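Local atomic coordinates of 3-hydroxyacyl-thioester dehydratase Z (Mycobacterium tuberculosis, PDB entry 2C2I), a protein that probably catalyses the reversible hydration of (2E)-enoyl-CoA to (3R)-3-hydroxyacyl-CoA in fatty acid metabolism. Residues 40-43 and 44-47; 72-75 and 76-79; 131-134 and 135-138. One frame throughout, in Å; residues are numbered along the deposited sequence.

Overall arrangement
The three contacts follow one another along a hot-dog fold, in which an antiparallel sheet curves around helix segments. Contact 1 carries the presumed catalytic residues D40 and H45, and the H45 side chain comes within about 3 Å of that of H62, a probable substrate-binding residue. Contact 2, at the C-terminal part of helix 70-75, lies on the opposite side of the chain's centre, its centre 29 Å from that of contact 1. Contact 3 is a surface turn leaving strand 122-133. Its nearest atoms come within about 5 Å of contact 2, while its centre is 21 Å from that of contact 1. The S136 side chain lies about 3 Å from that of A98, another probable substrate-binding residue.

Contact 1. Residues 40-43 and 44-47; sequences DHQW and IHVD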
# COMPACT_ATOMS: atom_id res chain seq x y z
N ASP A 40 0.49 -4.96 11.21
CA ASP A 40 1.84 -5.43 10.98
C ASP A 40 2.74 -4.82 12.06
O ASP A 40 3.10 -3.64 11.99
CB ASP A 40 2.32 -5.08 9.56
CG ASP A 40 3.71 -5.65 9.24
OD1 ASP A 40 4.43 -6.12 10.16
OD2 ASP A 40 4.10 -5.63 8.06
N HIS A 41 3.06 -5.62 13.08
CA HIS A 41 3.95 -5.17 14.17
C HIS A 41 5.30 -5.86 14.11
O HIS A 41 5.91 -6.12 15.15
CB HIS A 41 3.28 -5.41 15.55
CG HIS A 41 2.09 -4.53 15.81
ND1 HIS A 41 0.81 -4.91 15.49
CD2 HIS A 41 2.00 -3.29 16.33
CE1 HIS A 41 -0.03 -3.94 15.82
NE2 HIS A 41 0.67 -2.95 16.34
N GLN A 42 5.79 -6.15 12.91
CA GLN A 42 7.04 -6.89 12.82
C GLN A 42 8.15 -6.12 13.54
O GLN A 42 8.19 -4.89 13.49
CB GLN A 42 7.44 -7.21 11.39
CG GLN A 42 8.43 -8.37 11.35
CD GLN A 42 8.90 -8.76 9.96
OE1 GLN A 42 9.74 -9.62 9.83
NE2 GLN A 42 8.35 -8.13 8.91
N TRP A 43 9.02 -6.86 14.21
CA TRP A 43 10.11 -6.26 14.96
C TRP A 43 10.97 -5.27 14.16
O TRP A 43 11.38 -4.25 14.70
CB TRP A 43 10.99 -7.32 15.60
CG TRP A 43 11.69 -8.21 14.63
CD1 TRP A 43 11.19 -9.33 14.04
CD2 TRP A 43 13.01 -8.05 14.11
NE1 TRP A 43 12.13 -9.90 13.22
CE2 TRP A 43 13.26 -9.14 13.25
CE3 TRP A 43 14.03 -7.10 14.32
CZ2 TRP A 43 14.47 -9.30 12.57
CZ3 TRP A 43 15.26 -7.27 13.65
CH2 TRP A 43 15.46 -8.36 12.78
N ILE A 44 11.23 -5.57 12.88
CA ILE A 44 12.04 -4.69 12.03
C ILE A 44 11.49 -3.25 11.94
O ILE A 44 12.23 -2.32 11.64
CB ILE A 44 12.26 -5.25 10.61
CG1 ILE A 44 10.92 -5.41 9.86
CG2 ILE A 44 12.99 -6.58 10.65
CD1 ILE A 44 11.10 -5.83 8.39
N HIS A 45 10.19 -3.08 12.20
CA HIS A 45 9.56 -1.76 12.13
C HIS A 45 9.37 -1.13 13.50
O HIS A 45 9.45 0.10 13.63
CB HIS A 45 8.19 -1.81 11.42
CG HIS A 45 8.22 -2.56 10.12
ND1 HIS A 45 9.01 -2.19 9.05
CD2 HIS A 45 7.54 -3.66 9.71
CE1 HIS A 45 8.83 -3.04 8.05
NE2 HIS A 45 7.93 -3.93 8.43
N VAL A 46 9.12 -1.94 14.53
CA VAL A 46 8.63 -1.37 15.79
C VAL A 46 9.42 -1.73 17.06
O VAL A 46 9.10 -1.22 18.14
CB VAL A 46 7.10 -1.60 16.01
CG1 VAL A 46 6.28 -1.04 14.83
CG2 VAL A 46 6.81 -3.06 16.21
N ASP A 47 10.44 -2.57 16.92
CA ASP A 47 11.19 -3.03 18.09
C ASP A 47 12.61 -2.49 18.03
O ASP A 47 13.48 -3.13 17.47
CB ASP A 47 11.22 -4.56 18.13
CG ASP A 47 11.71 -5.11 19.47
OD1 ASP A 47 12.62 -4.50 20.06
OD2 ASP A 47 11.18 -6.15 19.92
O HOH W 1 6.71 -6.12 7.61
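Q42 and W43 start the short helix 43-46 with backbone bonds that run forward: Q42 O accepts H45 N at 3.0 Å and V46 N at 3.3 Å, and W43 O accepts D47 N at 2.9 Å. The two donors reach Q42 O differently, V46 N in the carbonyl plane and H45 N from above it. Just upstream, D40 OD1 takes the Q42 N-H at 3.1 Å, nearly along its own C-O axis, which closes an Asx turn just before Q42, the N-cap residue of the helix. With CG opposite the backbone N (chi1 -175°), the carboxylate reaches forward along the chain, OD1 to Q42 N and OD2 to a water.

That water donates to D40 OD2 at 2.7 Å and lies 2.6 Å from H45 NE2. It also receives a weak bond from Q42 NE2 at 2.9 Å. D40 OD1 and the water both lie at the edge of the imidazole, near its plane, and the carboxylate is turned 80° from the ring. This pairing of an aspartate with a histidine five residues on belongs to the hydratase 2 motif of hot-dog enoyl-CoA hydratases; by similarity D40 and H45 are important for catalysis, and Q42 is a predicted transition state stabilizer. H45 ND1 is bonded to I60 O, and the ring stacks on H62.

I44 packs on its neighbours by separate branches. CG2 sits over the W43 six-membered ring, 3.5 Å from the centroid and only 5° off the normal, a CH-pi contact. CG1 lies above a face of the H45 ring, while CD1 meets the Q42 amide. The second subunit secures the ends of two side chains: Q42 NE2 bonds to its A86 O and W43 NE1 to its K84 O.

Contact 2. Residues 72-75 and 76-79; sequences RLQH and QMYT
Q74 and Y78 meet where helix 70-75, part of the helical core embraced by the sheet of the hot-dog fold, gives way to the chain leading into strand 79-80. Backbone hydrogen bonding centres on Q74 O, which accepts twice. Y78 N approaches it at 3.1 Å almost straight in line with the carbonyl (C=O...N 170°), whereas M77 N, at 2.9 Å, stands well above the carbonyl plane. Q76 N is shared weakly between R72 O and L73 O, at 3.3 and 3.2 Å.

Van der Waals packing comes next. Selenomethionine M77 runs extended back along the helix, its CG against the carbonyl oxygen L73 O at 3.4 Å and its SE against Q74 CA at 4.1 Å, and it also touches A108 and S110 of strand 105-119. L73 leans on A108 too, and on V24 of strand 17-25.

Among the polar ends, Q74 NE2 bonds to T129 OG1 and Q76 OE1 to D22 N, both of the sheet. The Y78 ring, set by a chi1 of 59°, lies alongside the Q74 side chain and points the same way; amide and ring planes differ by 29°, and Q74 OE1 stands 3.8 Å from Y78 OH.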
# COMPACT_ATOMS: atom_id res chain seq x y z
N ARG A 72 -0.23 11.97 -0.06
CA ARG A 72 0.28 13.19 0.60
C ARG A 72 1.32 13.89 -0.27
O ARG A 72 1.29 15.11 -0.44
CB ARG A 72 0.91 12.87 1.96
CG ARG A 72 1.66 14.03 2.60
CD ARG A 72 2.26 13.65 3.94
NE ARG A 72 2.81 14.82 4.60
CZ ARG A 72 3.70 14.77 5.59
NH1 ARG A 72 4.14 13.60 6.04
NH2 ARG A 72 4.15 15.90 6.13
N LEU A 73 2.25 13.12 -0.81
CA LEU A 73 3.39 13.69 -1.54
C LEU A 73 2.94 14.30 -2.88
O LEU A 73 3.39 15.39 -3.27
CB LEU A 73 4.50 12.65 -1.69
CG LEU A 73 5.12 12.11 -0.37
CD1 LEU A 73 6.21 11.09 -0.66
CD2 LEU A 73 5.67 13.20 0.50
N GLN A 74 2.02 13.61 -3.56
CA GLN A 74 1.44 14.10 -4.81
C GLN A 74 0.56 15.35 -4.59
O GLN A 74 0.54 16.24 -5.42
CB GLN A 74 0.69 12.99 -5.54
CG GLN A 74 1.65 11.91 -6.08
CD GLN A 74 0.96 10.63 -6.50
OE1 GLN A 74 -0.26 10.49 -6.40
NE2 GLN A 74 1.76 9.66 -6.95
N HIS A 75 -0.10 15.43 -3.43
CA HIS A 75 -0.90 16.62 -3.08
C HIS A 75 -0.03 17.88 -2.96
O HIS A 75 -0.49 18.99 -3.25
CB HIS A 75 -1.68 16.37 -1.78
CG HIS A 75 -2.63 17.47 -1.41
ND1 HIS A 75 -3.90 17.57 -1.94
CD2 HIS A 75 -2.50 18.50 -0.54
CE1 HIS A 75 -4.51 18.62 -1.42
NE2 HIS A 75 -3.68 19.20 -0.57
N GLN A 76 1.24 17.70 -2.56
CA GLN A 76 2.23 18.76 -2.52
C GLN A 76 2.64 19.21 -3.93
O GLN A 76 3.15 20.33 -4.10
CB GLN A 76 3.49 18.31 -1.75
CG GLN A 76 3.30 18.18 -0.24
CD GLN A 76 4.57 17.77 0.49
OE1 GLN A 76 5.64 17.67 -0.11
NE2 GLN A 76 4.45 17.55 1.78
N MSE A 77 2.40 18.35 -4.92
CA MSE A 77 2.80 18.62 -6.31
C MSE A 77 1.74 19.30 -7.18
O MSE A 77 2.06 20.18 -7.97
CB MSE A 77 3.21 17.32 -7.00
CG MSE A 77 4.31 16.55 -6.31
SE MSE A 77 4.58 14.93 -7.32
CE MSE A 77 5.40 13.85 -6.03
N TYR A 78 0.50 18.84 -7.09
CA TYR A 78 -0.58 19.32 -7.97
C TYR A 78 -1.93 19.07 -7.35
O TYR A 78 -2.05 18.25 -6.42
CB TYR A 78 -0.54 18.67 -9.37
CG TYR A 78 -0.65 17.16 -9.36
CD1 TYR A 78 -1.87 16.52 -9.58
CD2 TYR A 78 0.46 16.37 -9.10
CE1 TYR A 78 -1.96 15.12 -9.54
CE2 TYR A 78 0.38 14.99 -9.06
CZ TYR A 78 -0.82 14.37 -9.27
OH TYR A 78 -0.84 12.99 -9.23
N THR A 79 -2.93 19.79 -7.83
CA THR A 79 -4.31 19.48 -7.51
C THR A 79 -5.12 19.54 -8.80
O THR A 79 -4.68 20.12 -9.78
CB THR A 79 -4.91 20.46 -6.49
OG1 THR A 79 -4.86 21.78 -7.02
CG2 THR A 79 -4.12 20.41 -5.16

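Contact 3. Residues 131-134 and 135-138; sequences VEVE and GSAK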
# COMPACT_ATOMS: atom_id res chain seq x y z
N VAL A 131 10.21 7.55 -5.15
CA VAL A 131 10.42 8.12 -3.84
C VAL A 131 11.90 7.90 -3.49
O VAL A 131 12.36 6.75 -3.40
CB VAL A 131 9.52 7.45 -2.75
CG1 VAL A 131 9.67 8.16 -1.40
CG2 VAL A 131 8.05 7.49 -3.15
N GLU A 132 12.64 9.00 -3.32
CA GLU A 132 14.03 8.92 -2.87
C GLU A 132 14.09 9.03 -1.36
O GLU A 132 13.21 9.62 -0.74
CB GLU A 132 14.88 10.02 -3.51
CG GLU A 132 14.57 11.42 -3.04
CD GLU A 132 15.40 12.45 -3.83
OE1 GLU A 132 16.64 12.33 -3.87
OE2 GLU A 132 14.79 13.37 -4.41
N VAL A 133 15.15 8.47 -0.76
CA VAL A 133 15.36 8.61 0.69
C VAL A 133 16.77 9.20 0.91
O VAL A 133 17.74 8.71 0.35
CB VAL A 133 15.06 7.27 1.49
CG1 VAL A 133 15.71 6.04 0.85
CG2 VAL A 133 15.45 7.40 2.96
N GLU A 134 16.85 10.25 1.72
CA GLU A 134 18.02 11.13 1.77
C GLU A 134 19.40 10.52 2.02
O GLU A 134 20.41 11.06 1.54
CB GLU A 134 17.75 12.28 2.73
CG GLU A 134 18.65 13.51 2.53
CD GLU A 134 18.21 14.67 3.37
OE1 GLU A 134 17.84 14.45 4.54
OE2 GLU A 134 18.21 15.81 2.84
N GLY A 135 19.48 9.39 2.73
CA GLY A 135 20.79 8.72 2.96
C GLY A 135 21.23 7.52 2.10
O GLY A 135 22.19 6.83 2.47
N SER A 136 20.56 7.25 0.97
CA SER A 136 21.00 6.16 0.08
C SER A 136 20.86 6.51 -1.43
O SER A 136 20.10 7.40 -1.81
CB SER A 136 20.34 4.81 0.46
OG SER A 136 19.22 4.45 -0.35
N ALA A 137 21.63 5.82 -2.27
CA ALA A 137 21.60 6.07 -3.72
C ALA A 137 20.32 5.48 -4.33
O ALA A 137 19.79 6.04 -5.28
CB ALA A 137 22.79 5.46 -4.38
N LYS A 138 19.88 4.35 -3.79
CA LYS A 138 18.73 3.61 -4.35
C LYS A 138 17.42 4.25 -3.89
O LYS A 138 17.34 4.73 -2.76
CB LYS A 138 18.77 2.12 -3.93
CG LYS A 138 19.91 1.30 -4.56
CD LYS A 138 19.87 -0.15 -4.06
CE LYS A 138 21.06 -0.97 -4.53
NZ LYS A 138 22.35 -0.31 -4.12
O HOH W 2 17.31 7.42 -2.79
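A type I beta turn from V133 to S136 takes the chain out of strand 122-133 and into the loop that leads to its antiparallel neighbour, strand 141-149. V133 and S136 meet across it through the backbone: S136 N donates to V133 O at 3.2 Å, and the N-H...O angle of 170° makes the bond nearly straight, although the donor is tilted 33° from the carbonyl plane. Of the two central residues, E134 has helical backbone torsions, and G135 lies close to the bridge-region values expected at the third position of a type I turn.

A water sits inside the bend. It accepts from V133 N at 3.1 Å and lies 3.0 Å from S136 O and 2.7 Å from K138 O, two carbonyls to which it can donate. Counting acceptors elsewhere in the structure, it has more in reach than protons, so the two bonds may not both be made all the time. The water thus links the last strand residue, V133, to the chain leaving the turn at S136 and K138.

Side-chain contact is slight by comparison. V133 CG1 lies between the backbone N and the carbonyl carbon (chi1 47°), which turns that methyl to S136 OG at 4.0 Å and K138 O at 4.2 Å. The V133 side chain, itself buried, also touches V106 of strand 105-119, S104 and A140. E134 is oriented the other way: its CB touches G135 N at 3.4 Å, but its carboxylate reaches R105 in a salt bridge through OE2, much as E132 does with R107 on the same neighbouring strand.

S136, at the end of the turn, and K138 beyond it touch A98, part of the probable substrate-binding segment 97-99. The type I turn thus opens the loop of a beta-hairpin connection between two neighbouring antiparallel strands of the hot-dog sheet.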